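Local structure of tryptophan synthase alpha chain (Chlamydia trachomatis, 6V82) at residues P136-L141 and Q165-G170. The protein probably carries out the aldol cleavage of indoleglycerol phosphate to indole and glyceraldehyde 3-phosphate, as the alpha subunit of tryptophan synthase. Sequence-based numbering, arbitrary orientation.
Sequences PFFEDL and QEYARG
The ring of Y167 lies between F138 on one face and E166 on the other, with the carboxylate of E139 at its edge. F138 supplies a CH-pi contact, its CB standing 3.8 Å from the ring centroid and displaced toward the rim on the CD1 side. On the opposite face, CG of E166, the preceding residue of the same helix, sits 4.0 Å above the plane; that side chain is poorly ordered, which makes this cover less certain. The phenyl ring of F138 meets the tyrosine obliquely, the centroids 5.5 Å apart and the planes inclined at 37°, and the F138 side chain also packs on P148 of strand 147-153. In Y167, CG is anti to the carbonyl carbon (chi1 -64°), which sends the ring from the last turn of helix 158-167 across to helix 136-144. There the hydroxyl donates to OE1 of E139, with 2.9 Å between OH and OE1, and meets that oxygen nearly along its C-O axis; the bent chain of E139 lets its carboxylate reach this edge, turned 65° from the ring. Two neighbouring helices of the TIM barrel are thus joined by one tyrosine. Because its hydroxyl donates to E139 while accepting from the backbone N-H of S135, the oxygen and the direction of its O-H should be well held, whereas packing on the faces probably hinders ring rotation; the bond probably also steadies the negative charge of E139.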
loop_
_atom_site.group_PDB
_atom_site.type_symbol
_atom_site.label_atom_id
_atom_site.label_comp_id
_atom_site.label_asym_id
_atom_site.label_seq_id
_atom_site.Cartn_x
_atom_site.Cartn_y
_atom_site.Cartn_z
ATOM N N PRO A 136 38.441 19.738 -23.861
ATOM C CA PRO A 136 38.662 21.158 -23.561
ATOM C C PRO A 136 39.514 21.354 -22.330
ATOM O O PRO A 136 40.432 22.187 -22.351
ATOM C CB PRO A 136 37.240 21.724 -23.387
ATOM C CG PRO A 136 36.301 20.562 -23.504
ATOM C CD PRO A 136 37.035 19.449 -24.186
ATOM N N PHE A 137 39.287 20.561 -21.279
ATOM C CA PHE A 137 39.993 20.815 -20.030
ATOM C C PHE A 137 41.456 20.380 -20.103
ATOM O O PHE A 137 42.336 21.074 -19.578
ATOM C CB PHE A 137 39.287 20.137 -18.866
ATOM C CG PHE A 137 39.848 20.525 -17.535
ATOM C CD1 PHE A 137 39.538 21.766 -16.974
ATOM C CD2 PHE A 137 40.713 19.675 -16.860
ATOM C CE1 PHE A 137 40.067 22.139 -15.744
ATOM C CE2 PHE A 137 41.257 20.040 -15.634
ATOM C CZ PHE A 137 40.932 21.272 -15.071
ATOM N N PHE A 138 41.745 19.237 -20.732
ATOM C CA PHE A 138 43.145 18.828 -20.837
ATOM C C PHE A 138 43.916 19.793 -21.724
ATOM O O PHE A 138 45.089 20.090 -21.467
ATOM C CB PHE A 138 43.267 17.399 -21.375
ATOM C CG PHE A 138 42.822 16.344 -20.409
ATOM C CD1 PHE A 138 43.051 16.483 -19.054
ATOM C CD2 PHE A 138 42.155 15.213 -20.860
ATOM C CE1 PHE A 138 42.632 15.511 -18.169
ATOM C CE2 PHE A 138 41.737 14.240 -19.980
ATOM C CZ PHE A 138 41.976 14.392 -18.633
ATOM N N GLU A 139 43.268 20.291 -22.777
ATOM C CA GLU A 139 43.874 21.343 -23.578
ATOM C C GLU A 139 44.178 22.557 -22.710
ATOM O O GLU A 139 45.288 23.100 -22.746
ATOM C CB GLU A 139 42.946 21.706 -24.736
ATOM C CG GLU A 139 43.652 21.856 -26.068
ATOM C CD GLU A 139 44.199 20.543 -26.600
ATOM O OE1 GLU A 139 43.402 19.588 -26.771
ATOM O OE2 GLU A 139 45.425 20.471 -26.848
ATOM N N ASP A 140 43.210 22.960 -21.880
ATOM C CA ASP A 140 43.389 24.112 -20.999
ATOM C C ASP A 140 44.567 23.916 -20.049
ATOM O O ASP A 140 45.313 24.866 -19.779
ATOM C CB ASP A 140 42.103 24.377 -20.210
ATOM C CG ASP A 140 41.011 25.070 -21.046
ATOM O OD1 ASP A 140 41.174 25.215 -22.278
ATOM O OD2 ASP A 140 39.978 25.470 -20.459
ATOM N N LEU A 141 44.747 22.694 -19.526
ATOM C CA LEU A 141 45.890 22.407 -18.658
ATOM C C LEU A 141 47.200 22.603 -19.404
ATOM O O LEU A 141 48.121 23.268 -18.908
ATOM C CB LEU A 141 45.819 20.976 -18.124
ATOM C CG LEU A 141 44.815 20.634 -17.027
ATOM C CD1 LEU A 141 45.072 19.213 -16.532
ATOM C CD2 LEU A 141 44.904 21.615 -15.882
ATOM N N GLN A 165 48.181 9.141 -24.370
ATOM C CA GLN A 165 49.531 9.617 -24.660
ATOM C C GLN A 165 49.532 11.066 -25.129
ATOM O O GLN A 165 50.493 11.803 -24.877
ATOM C CB GLN A 165 50.176 8.720 -25.711
ATOM C CG GLN A 165 51.600 9.058 -26.046
ATOM C CD GLN A 165 52.201 8.028 -26.957
ATOM O OE1 GLN A 165 51.655 6.935 -27.117
ATOM N NE2 GLN A 165 53.325 8.365 -27.571
ATOM N N GLU A 166 48.465 11.489 -25.809
ATOM C CA GLU A 166 48.347 12.874 -26.252
ATOM C C GLU A 166 48.453 13.846 -25.081
ATOM O O GLU A 166 49.238 14.800 -25.120
ATOM C CB GLU A 166 47.023 13.062 -26.990
ATOM C CG GLU A 166 46.778 14.464 -27.507
ATOM C CD GLU A 166 47.189 14.629 -28.955
ATOM O OE1 GLU A 166 48.207 14.022 -29.364
ATOM O OE2 GLU A 166 46.481 15.358 -29.684
ATOM N N TYR A 167 47.680 13.610 -24.017
ATOM C CA TYR A 167 47.547 14.581 -22.938
ATOM C C TYR A 167 48.404 14.287 -21.708
ATOM O O TYR A 167 48.606 15.194 -20.891
ATOM C CB TYR A 167 46.078 14.688 -22.512
ATOM C CG TYR A 167 45.185 15.228 -23.608
ATOM C CD1 TYR A 167 45.349 16.526 -24.079
ATOM C CD2 TYR A 167 44.186 14.443 -24.179
ATOM C CE1 TYR A 167 44.545 17.032 -25.080
ATOM C CE2 TYR A 167 43.374 14.942 -25.188
ATOM C CZ TYR A 167 43.560 16.237 -25.632
ATOM O OH TYR A 167 42.766 16.757 -26.622
ATOM N N ALA A 168 48.917 13.072 -21.550
ATOM C CA ALA A 168 49.655 12.736 -20.338
ATOM C C ALA A 168 50.983 13.479 -20.280
ATOM O O ALA A 168 51.709 13.567 -21.272
ATOM C CB ALA A 168 49.898 11.230 -20.254
ATOM N N ARG A 169 51.288 14.024 -19.105
ATOM C CA ARG A 169 52.567 14.663 -18.820
ATOM C C ARG A 169 52.978 14.303 -17.399
ATOM O O ARG A 169 52.153 13.901 -16.577
ATOM C CB ARG A 169 52.509 16.199 -18.953
ATOM C CG ARG A 169 52.035 16.740 -20.295
ATOM C CD ARG A 169 53.055 16.490 -21.390
ATOM N NE ARG A 169 52.709 17.217 -22.603
ATOM C CZ ARG A 169 51.972 16.719 -23.591
ATOM N NH1 ARG A 169 51.504 15.478 -23.514
ATOM N NH2 ARG A 169 51.705 17.466 -24.658
ATOM N N GLY A 170 54.263 14.471 -17.108
ATOM C CA GLY A 170 54.762 14.199 -15.773
ATOM C C GLY A 170 54.954 12.725 -15.457
ATOM O O GLY A 170 56.079 12.213 -15.514
#